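Local coordinates for protein cytochrome P450 reductase (Amycolatopsis methanolica 239, PDB 5OGX) that uses FAD and a [2Fe-2S] cluster to pass electrons from NADH to a partner cytochrome P450 that O-demethylates guaiacol and other lignin-derived aromatics, at residues D62-E67 against L73-Q78; Y135-V140 against G144-Y149; A248-L253 against P278-G283. All blocks are in the same frame, centred on the assembly; numbering follows the deposited sequence.

Contact 1 (D62-E67 against L73-Q78); sequences DTLSAE and LALACQ. Unlike the reference sequence in segment 62-67: Glu67 (reference Asp). With FES (Fe2/s2 (inorganic) cluster), chain C.
The CD1 methyl of Leu64 lies over one face of the peptide group that joins Leu73 to Ala74. It is 3.9 Å from Leu73 C and equally far from Ala74 N. A second flat group, the amide of Gln78, lies beyond the contact and meets Cys77 SG in its own plane. Gln78 NE2 donates to Cys77 SG at 3.5 Å in a nearly straight bond of 163°.

The rest of the contact is apolar. Leu64 sends CG away from its backbone N (chi1 -178°), which lays both methyls against strand 73-75. CD1 also reaches Leu73 CB at 4.1 Å, while CD2 rests beside the backbone of Ala74. Leu64 CB meets Leu75 CG. Thr63 and Leu75 cross at about a right angle, with Thr63 CG2 3.7 Å from Leu75 CD1. Thr63 OG1 donates a hydrogen bond to Gly40 O in the cluster loop.

Strand 73-75 is an outermost strand of the ferredoxin-type sheet and leads straight to Cys77. Cys77 SG binds iron FE2 of the cluster at 2.4 Å, and Cys45 shares that iron. Van der Waals packing thus joins the turn before helix 66-70 to the approach to a cluster ligand. The N-H from Gln78 probably draws charge from the ligating sulfur, which could help tune the cluster's potential.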
loop_
_atom_site.group_PDB
_atom_site.type_symbol
_atom_site.label_atom_id
_atom_site.label_comp_id
_atom_site.label_asym_id
_atom_site.label_seq_id
_atom_site.Cartn_x
_atom_site.Cartn_y
_atom_site.Cartn_z
ATOM N N ASP A 62 -4.003 -21.125 -1.310
ATOM C CA ASP A 62 -4.906 -20.349 -2.151
ATOM C C ASP A 62 -4.143 -19.342 -3.000
ATOM O O ASP A 62 -4.609 -18.971 -4.082
ATOM C CB ASP A 62 -5.969 -19.657 -1.298
ATOM C CG ASP A 62 -5.486 -18.358 -0.703
ATOM O OD1 ASP A 62 -4.593 -18.406 0.168
ATOM O OD2 ASP A 62 -6.002 -17.292 -1.100
ATOM N N THR A 63 -2.970 -18.904 -2.541
ATOM C CA THR A 63 -2.127 -18.023 -3.338
ATOM C C THR A 63 -1.224 -18.785 -4.298
ATOM O O THR A 63 -0.893 -18.269 -5.374
ATOM C CB THR A 63 -1.246 -17.152 -2.428
ATOM O OG1 THR A 63 -1.992 -16.742 -1.276
ATOM C CG2 THR A 63 -0.810 -15.926 -3.177
ATOM N N LEU A 64 -0.821 -19.997 -3.932
ATOM C CA LEU A 64 0.121 -20.776 -4.734
ATOM C C LEU A 64 -0.260 -22.248 -4.586
ATOM O O LEU A 64 0.134 -22.899 -3.615
ATOM C CB LEU A 64 1.551 -20.519 -4.287
ATOM C CG LEU A 64 2.637 -21.242 -5.082
ATOM C CD1 LEU A 64 2.851 -20.541 -6.419
ATOM C CD2 LEU A 64 3.924 -21.302 -4.278
ATOM N N SER A 65 -0.996 -22.766 -5.563
ATOM C CA SER A 65 -1.549 -24.110 -5.448
ATOM C C SER A 65 -0.465 -25.178 -5.598
ATOM O O SER A 65 0.637 -24.925 -6.090
ATOM C CB SER A 65 -2.630 -24.322 -6.502
ATOM O OG SER A 65 -2.039 -24.568 -7.762
ATOM N N ALA A 66 -0.793 -26.398 -5.160
ATOM C CA ALA A 66 0.113 -27.521 -5.387
ATOM C C ALA A 66 0.365 -27.718 -6.876
ATOM O O ALA A 66 1.478 -28.057 -7.288
ATOM C CB ALA A 66 -0.454 -28.799 -4.766
ATOM N N GLU A 67 -0.666 -27.504 -7.695
ATOM C CA GLU A 67 -0.505 -27.543 -9.143
ATOM C C GLU A 67 0.549 -26.543 -9.601
ATOM O O GLU A 67 1.470 -26.891 -10.349
ATOM C CB GLU A 67 -1.852 -27.256 -9.810
ATOM C CG GLU A 67 -1.923 -27.577 -11.289
ATOM C CD GLU A 67 -3.345 -27.844 -11.754
ATOM O OE1 GLU A 67 -3.597 -27.784 -12.978
ATOM O OE2 GLU A 67 -4.213 -28.115 -10.895
ATOM N N LEU A 73 6.085 -22.660 -10.361
ATOM C CA LEU A 73 5.823 -21.300 -9.908
ATOM C C LEU A 73 6.149 -21.173 -8.424
ATOM O O LEU A 73 6.224 -22.161 -7.691
ATOM C CB LEU A 73 4.368 -20.904 -10.161
ATOM C CG LEU A 73 3.858 -21.050 -11.596
ATOM C CD1 LEU A 73 2.501 -20.378 -11.728
ATOM C CD2 LEU A 73 4.854 -20.474 -12.597
ATOM N N ALA A 74 6.334 -19.928 -7.987
ATOM C CA ALA A 74 6.650 -19.623 -6.596
ATOM C C ALA A 74 6.176 -18.210 -6.291
ATOM O O ALA A 74 5.840 -17.441 -7.191
ATOM C CB ALA A 74 8.156 -19.748 -6.324
ATOM N N LEU A 75 6.133 -17.884 -5.006
ATOM C CA LEU A 75 5.914 -16.512 -4.557
ATOM C C LEU A 75 7.253 -15.943 -4.110
ATOM O O LEU A 75 7.882 -16.478 -3.186
ATOM C CB LEU A 75 4.910 -16.453 -3.405
ATOM C CG LEU A 75 3.514 -17.009 -3.649
ATOM C CD1 LEU A 75 2.669 -16.823 -2.390
ATOM C CD2 LEU A 75 2.892 -16.300 -4.858
ATOM N N ALA A 76 7.683 -14.857 -4.756
ATOM C CA ALA A 76 8.967 -14.251 -4.405
ATOM C C ALA A 76 9.057 -13.899 -2.921
ATOM O O ALA A 76 10.139 -13.979 -2.331
ATOM C CB ALA A 76 9.213 -13.003 -5.251
ATOM N N CYS A 77 7.954 -13.474 -2.305
ATOM C CA CYS A 77 8.053 -13.079 -0.900
ATOM C C CYS A 77 8.061 -14.262 0.053
ATOM O O CYS A 77 8.309 -14.070 1.250
ATOM C CB CYS A 77 6.904 -12.142 -0.505
ATOM S SG CYS A 77 5.306 -12.978 -0.513
ATOM N N GLN A 78 7.813 -15.481 -0.435
ATOM C CA GLN A 78 7.871 -16.652 0.421
ATOM C C GLN A 78 9.014 -17.585 0.063
ATOM O O GLN A 78 9.448 -18.365 0.914
ATOM C CB GLN A 78 6.541 -17.419 0.339
ATOM C CG GLN A 78 5.366 -16.536 0.673
ATOM C CD GLN A 78 5.405 -16.131 2.126
ATOM O OE1 GLN A 78 5.588 -16.981 3.006
ATOM N NE2 GLN A 78 5.268 -14.844 2.392
HETATM FE FE1 FES C . 2.048 -10.388 -1.890
HETATM FE FE2 FES C . 4.119 -11.922 -2.324
HETATM S S1 FES C . 2.059 -12.578 -2.195
HETATM S S2 FES C . 4.118 -9.725 -2.224
#

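Contact 2 (Y135-V140 against G144-Y149); sequences YVELVV and GARRQY. With FAD (flavin-adenine dinucleotide), chain B.
Val136 and Tyr149 exchange two backbone hydrogen bonds, and Leu138 and Arg147 exchange two more. These pairs make strands 135-139 and 146-150 an antiparallel hairpin. Near its turn, Val140 N bonds Ala145 O at 2.9 Å, and Gly144 N returns to Val140 O.

One salt bridge crosses the face that carries Glu137 and Arg146. Arg146 NE gives a 2.6 Å bond to Glu137 OE1, and NH2 adds a weak one to the same oxygen. The carboxylate and guanidinium planes stand at 90°. The oxygen is met on its anti side, 30° out of the carboxylate plane. Glu137 OE2 is held by Asn38 of the cluster loop.

Van der Waals packing completes the pairing. Val139 CG2 lies over one face of the Arg146 guanidinium, 3.7 Å from CZ. Tyr135 CE1 touches Gln148 CG at 3.3 Å. On the other side of the sheet, Leu138 CD1 makes an apolar contact with Tyr149 CD2 at 3.7 Å.

FAD is bound along the second strand, whose Arg-Gln-Tyr-Ser run fits the RxYS motif of this flavoprotein family. Arg147 NE bonds FAD O1P at 2.9 Å, Gln148 O accepts from O2', and Tyr149 OH pairs with O4'.

Strand 146-150 is an outermost strand of the six-stranded antiparallel sheet. Strand 135-139 lies between it and strand 187-194, while Leu138 and Tyr149 pack on strand 160-166 and helix 174-178.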
loop_
_atom_site.group_PDB
_atom_site.type_symbol
_atom_site.label_atom_id
_atom_site.label_comp_id
_atom_site.label_asym_id
_atom_site.label_seq_id
_atom_site.Cartn_x
_atom_site.Cartn_y
_atom_site.Cartn_z
ATOM N N TYR A 135 4.505 1.601 1.264
ATOM C CA TYR A 135 4.265 1.338 2.672
ATOM C C TYR A 135 5.554 0.897 3.347
ATOM O O TYR A 135 6.567 0.632 2.694
ATOM C CB TYR A 135 3.143 0.290 2.863
ATOM C CG TYR A 135 3.521 -1.164 2.566
ATOM C CD1 TYR A 135 4.076 -1.967 3.558
ATOM C CD2 TYR A 135 3.268 -1.736 1.322
ATOM C CE1 TYR A 135 4.415 -3.298 3.308
ATOM C CE2 TYR A 135 3.614 -3.092 1.064
ATOM C CZ TYR A 135 4.159 -3.850 2.075
ATOM O OH TYR A 135 4.505 -5.192 1.853
ATOM N N VAL A 136 5.505 0.844 4.681
ATOM C CA VAL A 136 6.633 0.367 5.469
ATOM C C VAL A 136 6.176 -0.797 6.332
ATOM O O VAL A 136 4.997 -0.935 6.667
ATOM C CB VAL A 136 7.264 1.464 6.346
ATOM C CG1 VAL A 136 7.879 2.545 5.471
ATOM C CG2 VAL A 136 6.236 2.043 7.332
ATOM N N GLU A 137 7.130 -1.656 6.670
ATOM C CA GLU A 137 6.851 -2.849 7.455
ATOM C C GLU A 137 7.408 -2.654 8.859
ATOM O O GLU A 137 8.620 -2.458 9.027
ATOM C CB GLU A 137 7.479 -4.057 6.762
ATOM C CG GLU A 137 7.222 -5.390 7.399
ATOM C CD GLU A 137 7.987 -6.457 6.645
ATOM O OE1 GLU A 137 8.822 -7.145 7.259
ATOM O OE2 GLU A 137 7.784 -6.559 5.415
ATOM N N LEU A 138 6.528 -2.690 9.860
ATOM C CA LEU A 138 6.936 -2.556 11.251
ATOM C C LEU A 138 6.985 -3.927 11.910
ATOM O O LEU A 138 6.235 -4.837 11.550
ATOM C CB LEU A 138 5.973 -1.656 12.038
ATOM C CG LEU A 138 5.609 -0.272 11.487
ATOM C CD1 LEU A 138 4.808 0.527 12.540
ATOM C CD2 LEU A 138 6.839 0.495 11.061
ATOM N N VAL A 139 7.858 -4.056 12.903
ATOM C CA VAL A 139 7.935 -5.254 13.733
ATOM C C VAL A 139 7.444 -4.891 15.130
ATOM O O VAL A 139 7.923 -3.921 15.732
ATOM C CB VAL A 139 9.367 -5.817 13.776
ATOM C CG1 VAL A 139 9.401 -7.118 14.588
ATOM C CG2 VAL A 139 9.883 -6.050 12.371
ATOM N N VAL A 140 6.483 -5.657 15.639
ATOM C CA VAL A 140 5.926 -5.388 16.963
ATOM C C VAL A 140 6.979 -5.753 18.001
ATOM O O VAL A 140 7.465 -6.889 18.021
ATOM C CB VAL A 140 4.623 -6.170 17.208
ATOM C CG1 VAL A 140 4.086 -5.903 18.635
ATOM C CG2 VAL A 140 3.589 -5.833 16.135
ATOM N N GLY A 144 7.502 -9.965 17.573
ATOM C CA GLY A 144 8.024 -10.472 16.323
ATOM C C GLY A 144 7.060 -10.389 15.156
ATOM O O GLY A 144 7.482 -10.567 14.002
ATOM N N ALA A 145 5.785 -10.128 15.422
ATOM C CA ALA A 145 4.793 -9.970 14.368
ATOM C C ALA A 145 5.183 -8.826 13.435
ATOM O O ALA A 145 5.698 -7.798 13.874
ATOM C CB ALA A 145 3.427 -9.698 14.994
ATOM N N ARG A 146 4.924 -9.001 12.140
ATOM C CA ARG A 146 5.239 -7.990 11.135
ATOM C C ARG A 146 3.949 -7.451 10.543
ATOM O O ARG A 146 3.067 -8.230 10.171
ATOM C CB ARG A 146 6.118 -8.586 10.031
ATOM C CG ARG A 146 7.262 -9.400 10.608
ATOM C CD ARG A 146 8.210 -9.910 9.545
ATOM N NE ARG A 146 9.145 -8.872 9.131
ATOM C CZ ARG A 146 10.302 -8.609 9.734
ATOM N NH1 ARG A 146 10.693 -9.306 10.794
ATOM N NH2 ARG A 146 11.072 -7.636 9.265
ATOM N N ARG A 147 3.838 -6.122 10.456
ATOM C CA ARG A 147 2.619 -5.490 9.974
ATOM C C ARG A 147 2.960 -4.309 9.079
ATOM O O ARG A 147 3.951 -3.606 9.304
ATOM C CB ARG A 147 1.718 -5.020 11.127
ATOM C CG ARG A 147 1.307 -6.152 12.080
ATOM C CD ARG A 147 0.322 -7.111 11.434
ATOM N NE ARG A 147 -0.246 -8.031 12.423
ATOM C CZ ARG A 147 0.217 -9.253 12.664
ATOM N NH1 ARG A 147 1.273 -9.717 11.994
ATOM N NH2 ARG A 147 -0.368 -10.011 13.589
ATOM N N GLN A 148 2.138 -4.126 8.051
ATOM C CA GLN A 148 2.329 -3.104 7.031
ATOM C C GLN A 148 1.520 -1.861 7.368
ATOM O O GLN A 148 0.345 -1.969 7.732
ATOM C CB GLN A 148 1.850 -3.638 5.681
ATOM C CG GLN A 148 2.413 -5.010 5.300
ATOM C CD GLN A 148 1.591 -6.223 5.788
ATOM O OE1 GLN A 148 0.824 -6.157 6.756
ATOM N NE2 GLN A 148 1.772 -7.347 5.105
ATOM N N TYR A 149 2.112 -0.685 7.142
ATOM C CA TYR A 149 1.395 0.583 7.301
ATOM C C TYR A 149 1.766 1.492 6.144
ATOM O O TYR A 149 2.950 1.738 5.888
ATOM C CB TYR A 149 1.693 1.239 8.667
ATOM C CG TYR A 149 1.104 0.360 9.732
ATOM C CD1 TYR A 149 -0.269 0.304 9.918
ATOM C CD2 TYR A 149 1.896 -0.532 10.435
ATOM C CE1 TYR A 149 -0.837 -0.572 10.847
ATOM C CE2 TYR A 149 1.342 -1.409 11.360
ATOM C CZ TYR A 149 -0.016 -1.435 11.547
ATOM O OH TYR A 149 -0.559 -2.322 12.449
HETATM P PA FAD B . -4.061 -8.953 14.227
HETATM O O1A FAD B . -3.509 -9.431 15.548
HETATM O O2A FAD B . -3.281 -9.428 13.025
HETATM O O5B FAD B . -5.627 -9.434 14.039
HETATM C C5B FAD B . -6.425 -9.644 15.182
HETATM C C4B FAD B . -7.722 -10.367 14.717
HETATM O O4B FAD B . -8.477 -9.531 14.057
HETATM C C3B FAD B . -7.377 -11.489 13.722
HETATM O O3B FAD B . -8.229 -12.527 13.915
HETATM C C2B FAD B . -7.570 -10.831 12.335
HETATM O O2B FAD B . -7.837 -11.849 11.275
HETATM C C1B FAD B . -8.565 -10.003 12.515
HETATM N N9A FAD B . -8.403 -8.786 11.762
HETATM C C8A FAD B . -7.261 -8.314 11.244
HETATM N N7A FAD B . -7.535 -7.145 10.648
HETATM C C5A FAD B . -8.847 -6.898 10.815
HETATM C C6A FAD B . -9.632 -5.846 10.406
HETATM N N6A FAD B . -9.483 -4.603 9.672
HETATM N N1A FAD B . -10.925 -5.829 10.703
HETATM C C2A FAD B . -11.474 -6.851 11.406
HETATM N N3A FAD B . -10.705 -7.892 11.815
HETATM C C4A FAD B . -9.385 -7.903 11.510
HETATM N N1 FAD B . -3.694 -0.864 8.629
HETATM C C2 FAD B . -3.859 0.519 9.059
HETATM O O2 FAD B . -4.472 0.769 10.042
HETATM N N3 FAD B . -3.238 1.595 8.274
HETATM C C4 FAD B . -2.490 1.356 7.078
HETATM O O4 FAD B . -2.017 2.252 6.462
HETATM C C4X FAD B . -2.359 -0.069 6.647
HETATM N N5 FAD B . -1.594 -0.352 5.471
HETATM C C5X FAD B . -1.487 -1.748 5.056
HETATM C C6 FAD B . -0.795 -2.019 3.872
HETATM C C7 FAD B . -0.699 -3.360 3.491
HETATM C C7M FAD B . 0.104 -3.474 2.196
HETATM C C8 FAD B . -1.267 -4.377 4.254
HETATM C C8M FAD B . -1.100 -5.810 3.763
HETATM C C9 FAD B . -1.966 -4.100 5.425
HETATM C C9A FAD B . -2.075 -2.779 5.808
HETATM N N10 FAD B . -2.815 -2.497 7.051
HETATM C C10 FAD B . -2.954 -1.131 7.430
HETATM C "C1'" FAD B . -3.362 -3.581 7.885
HETATM C "C2'" FAD B . -2.253 -3.716 9.013
HETATM O "O2'" FAD B . -0.981 -4.125 8.528
HETATM C "C3'" FAD B . -2.617 -4.701 10.146
HETATM O "O3'" FAD B . -3.068 -5.888 9.559
HETATM C "C4'" FAD B . -3.719 -4.131 11.058
HETATM O "O4'" FAD B . -3.254 -2.977 11.705
HETATM C "C5'" FAD B . -4.146 -5.160 12.126
HETATM O "O5'" FAD B . -2.991 -5.721 12.719
HETATM P P FAD B . -3.062 -6.240 14.274
HETATM O O1P FAD B . -1.749 -6.902 14.590
HETATM O O2P FAD B . -3.492 -5.127 15.200
HETATM O O3P FAD B . -4.278 -7.338 14.275
#

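Contact 3 (A248-L253 against P278-G283); sequences ADLYDL and PAYRGG. Unlike the reference sequence in segment 278-283: Gly282 (reference Ser).
Leu250 and Tyr280 carry this contact with a CH-pi interaction. Their side chains come from opposite directions. The CD1 methyl of Leu250 sits over one face of the Tyr280 ring, 3.9 Å from the centroid and 18° off the normal. It is displaced toward the hydroxyl end, with Leu250 CD1 3.8 Å from both Tyr280 CZ and Tyr280 CE2. The opposite face of the ring has Ala279 CB above it, near the rim. The ring thus lies between the two methyls, one from its own loop and one from across the contact.

A second, smaller van der Waals contact involves Leu253. Its CD1 methyl meets Tyr280 OH at 3.6 Å. Leu250 and Leu253 thus meet the same end of the tyrosine from two nearby places on the chain. The backbones stay well apart: the nearest pair of CA atoms, those of Leu250 and Tyr280, are 10.7 Å from each other. Tyr280 spans much of this gap by turning CG away from its carbonyl carbon (chi1 -63°). The contact is small and made by side chains alone.

Salt bridges tie each segment to other parts of the chain. Asp249 pairs with Arg115, Asp252 with Arg119 and Arg255, and Arg281 with Glu291 and Asp292.

The contact belongs to the NAD-binding domain, at one margin of its parallel sheet. Segment 248-253 links strand 238-244 to helix 253-262, and Leu253 begins that helix. Segment 278-283 holds the short outermost strand 281-282, which pairs with strand 266-272. Leu250 and Tyr280 both pack on Pro270 of that intervening strand, and Leu250 also rests on His242 and Val244 of strand 238-244.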
loop_
_atom_site.group_PDB
_atom_site.type_symbol
_atom_site.label_atom_id
_atom_site.label_comp_id
_atom_site.label_asym_id
_atom_site.label_seq_id
_atom_site.Cartn_x
_atom_site.Cartn_y
_atom_site.Cartn_z
ATOM N N ALA A 248 -17.694 10.209 13.486
ATOM C CA ALA A 248 -16.650 10.101 14.496
ATOM C C ALA A 248 -15.368 9.496 13.944
ATOM O O ALA A 248 -14.303 9.654 14.559
ATOM C CB ALA A 248 -17.156 9.270 15.678
ATOM N N ASP A 249 -15.449 8.804 12.804
ATOM C CA ASP A 249 -14.297 8.184 12.160
ATOM C C ASP A 249 -13.533 9.129 11.238
ATOM O O ASP A 249 -12.466 8.754 10.737
ATOM C CB ASP A 249 -14.747 6.972 11.340
ATOM C CG ASP A 249 -15.459 5.926 12.174
ATOM O OD1 ASP A 249 -14.905 5.516 13.211
ATOM O OD2 ASP A 249 -16.565 5.501 11.776
ATOM N N LEU A 250 -14.054 10.323 10.976
ATOM C CA LEU A 250 -13.438 11.197 9.990
ATOM C C LEU A 250 -12.286 11.963 10.617
ATOM O O LEU A 250 -12.276 12.227 11.828
ATOM C CB LEU A 250 -14.468 12.174 9.405
ATOM C CG LEU A 250 -15.681 11.561 8.698
ATOM C CD1 LEU A 250 -16.756 12.610 8.466
ATOM C CD2 LEU A 250 -15.224 10.921 7.372
ATOM N N TYR A 251 -11.301 12.311 9.793
ATOM C CA TYR A 251 -10.160 13.061 10.295
ATOM C C TYR A 251 -9.545 13.899 9.184
ATOM O O TYR A 251 -9.827 13.710 7.997
ATOM C CB TYR A 251 -9.098 12.137 10.930
ATOM C CG TYR A 251 -8.499 11.085 10.023
ATOM C CD1 TYR A 251 -9.080 9.822 9.916
ATOM C CD2 TYR A 251 -7.328 11.333 9.303
ATOM C CE1 TYR A 251 -8.535 8.845 9.109
ATOM C CE2 TYR A 251 -6.767 10.348 8.485
ATOM C CZ TYR A 251 -7.384 9.108 8.394
ATOM O OH TYR A 251 -6.838 8.128 7.601
ATOM N N ASP A 252 -8.728 14.867 9.607
ATOM C CA ASP A 252 -7.987 15.753 8.709
ATOM C C ASP A 252 -8.905 16.515 7.752
ATOM O O ASP A 252 -8.510 16.852 6.635
ATOM C CB ASP A 252 -6.921 14.978 7.930
ATOM C CG ASP A 252 -5.680 14.739 8.754
ATOM O OD1 ASP A 252 -5.613 15.299 9.873
ATOM O OD2 ASP A 252 -4.792 13.987 8.295
ATOM N N LEU A 253 -10.134 16.811 8.179
ATOM C CA LEU A 253 -11.041 17.532 7.293
ATOM C C LEU A 253 -10.458 18.887 6.902
ATOM O O LEU A 253 -10.574 19.307 5.744
ATOM C CB LEU A 253 -12.412 17.688 7.954
ATOM C CG LEU A 253 -13.067 16.340 8.282
ATOM C CD1 LEU A 253 -14.403 16.522 8.987
ATOM C CD2 LEU A 253 -13.238 15.500 7.008
ATOM N N PRO A 278 -26.530 14.470 8.769
ATOM C CA PRO A 278 -27.069 15.299 7.678
ATOM C C PRO A 278 -26.004 16.016 6.881
ATOM O O PRO A 278 -26.253 16.373 5.726
ATOM C CB PRO A 278 -27.978 16.302 8.410
ATOM C CG PRO A 278 -28.246 15.692 9.734
ATOM C CD PRO A 278 -27.038 14.886 10.085
ATOM N N ALA A 279 -24.821 16.234 7.455
ATOM C CA ALA A 279 -23.774 16.966 6.755
ATOM C C ALA A 279 -23.106 16.155 5.657
ATOM O O ALA A 279 -22.391 16.743 4.841
ATOM C CB ALA A 279 -22.708 17.436 7.746
ATOM N N TYR A 280 -23.330 14.841 5.601
ATOM C CA TYR A 280 -22.460 13.950 4.840
ATOM C C TYR A 280 -23.257 12.949 4.016
ATOM O O TYR A 280 -24.347 12.529 4.407
ATOM C CB TYR A 280 -21.516 13.187 5.779
ATOM C CG TYR A 280 -20.558 14.074 6.533
ATOM C CD1 TYR A 280 -19.616 14.837 5.854
ATOM C CD2 TYR A 280 -20.603 14.162 7.920
ATOM C CE1 TYR A 280 -18.742 15.659 6.538
ATOM C CE2 TYR A 280 -19.738 14.990 8.616
ATOM C CZ TYR A 280 -18.809 15.732 7.917
ATOM O OH TYR A 280 -17.942 16.556 8.595
ATOM N N ARG A 281 -22.663 12.532 2.890
ATOM C CA ARG A 281 -23.221 11.461 2.071
ATOM C C ARG A 281 -23.340 10.167 2.872
ATOM O O ARG A 281 -22.481 9.840 3.692
ATOM C CB ARG A 281 -22.341 11.213 0.842
ATOM C CG ARG A 281 -22.011 12.444 0.011
ATOM C CD ARG A 281 -23.101 12.744 -0.996
ATOM N NE ARG A 281 -23.289 11.686 -1.984
ATOM C CZ ARG A 281 -22.614 11.597 -3.127
ATOM N NH1 ARG A 281 -21.689 12.500 -3.428
ATOM N NH2 ARG A 281 -22.865 10.604 -3.968
ATOM N N GLY A 282 -24.406 9.413 2.615
ATOM C CA GLY A 282 -24.602 8.129 3.248
ATOM C C GLY A 282 -24.270 6.981 2.312
ATOM O O GLY A 282 -24.207 7.143 1.096
ATOM N N GLY A 283 -24.053 5.809 2.902
ATOM C CA GLY A 283 -23.882 4.606 2.117
ATOM C C GLY A 283 -22.454 4.116 2.045
ATOM O O GLY A 283 -21.658 4.313 2.968
#

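The three contacts follow one another along the chain, each closing before the next opens. Each belongs to a different domain: contact 1 to the ferredoxin-type domain, contact 2 to the FAD-binding domain and contact 3 to the NAD-binding domain. Only contact 2 pairs two strands; contacts 1 and 3 set a largely loop segment against one that holds an outermost strand. Contacts 1 and 2 have centres about 22 Å apart and nearest atoms about 8 Å apart. Asn38 and Cys37 of the cluster loop bond to Glu137 and Gln148, so the cluster domain meets the flavin domain at contact 2. Contact 3 is about 29 Å from contact 2 and about 40 Å from contact 1, centre to centre. This layout is consistent with electrons passing from NADH through FAD to the cluster.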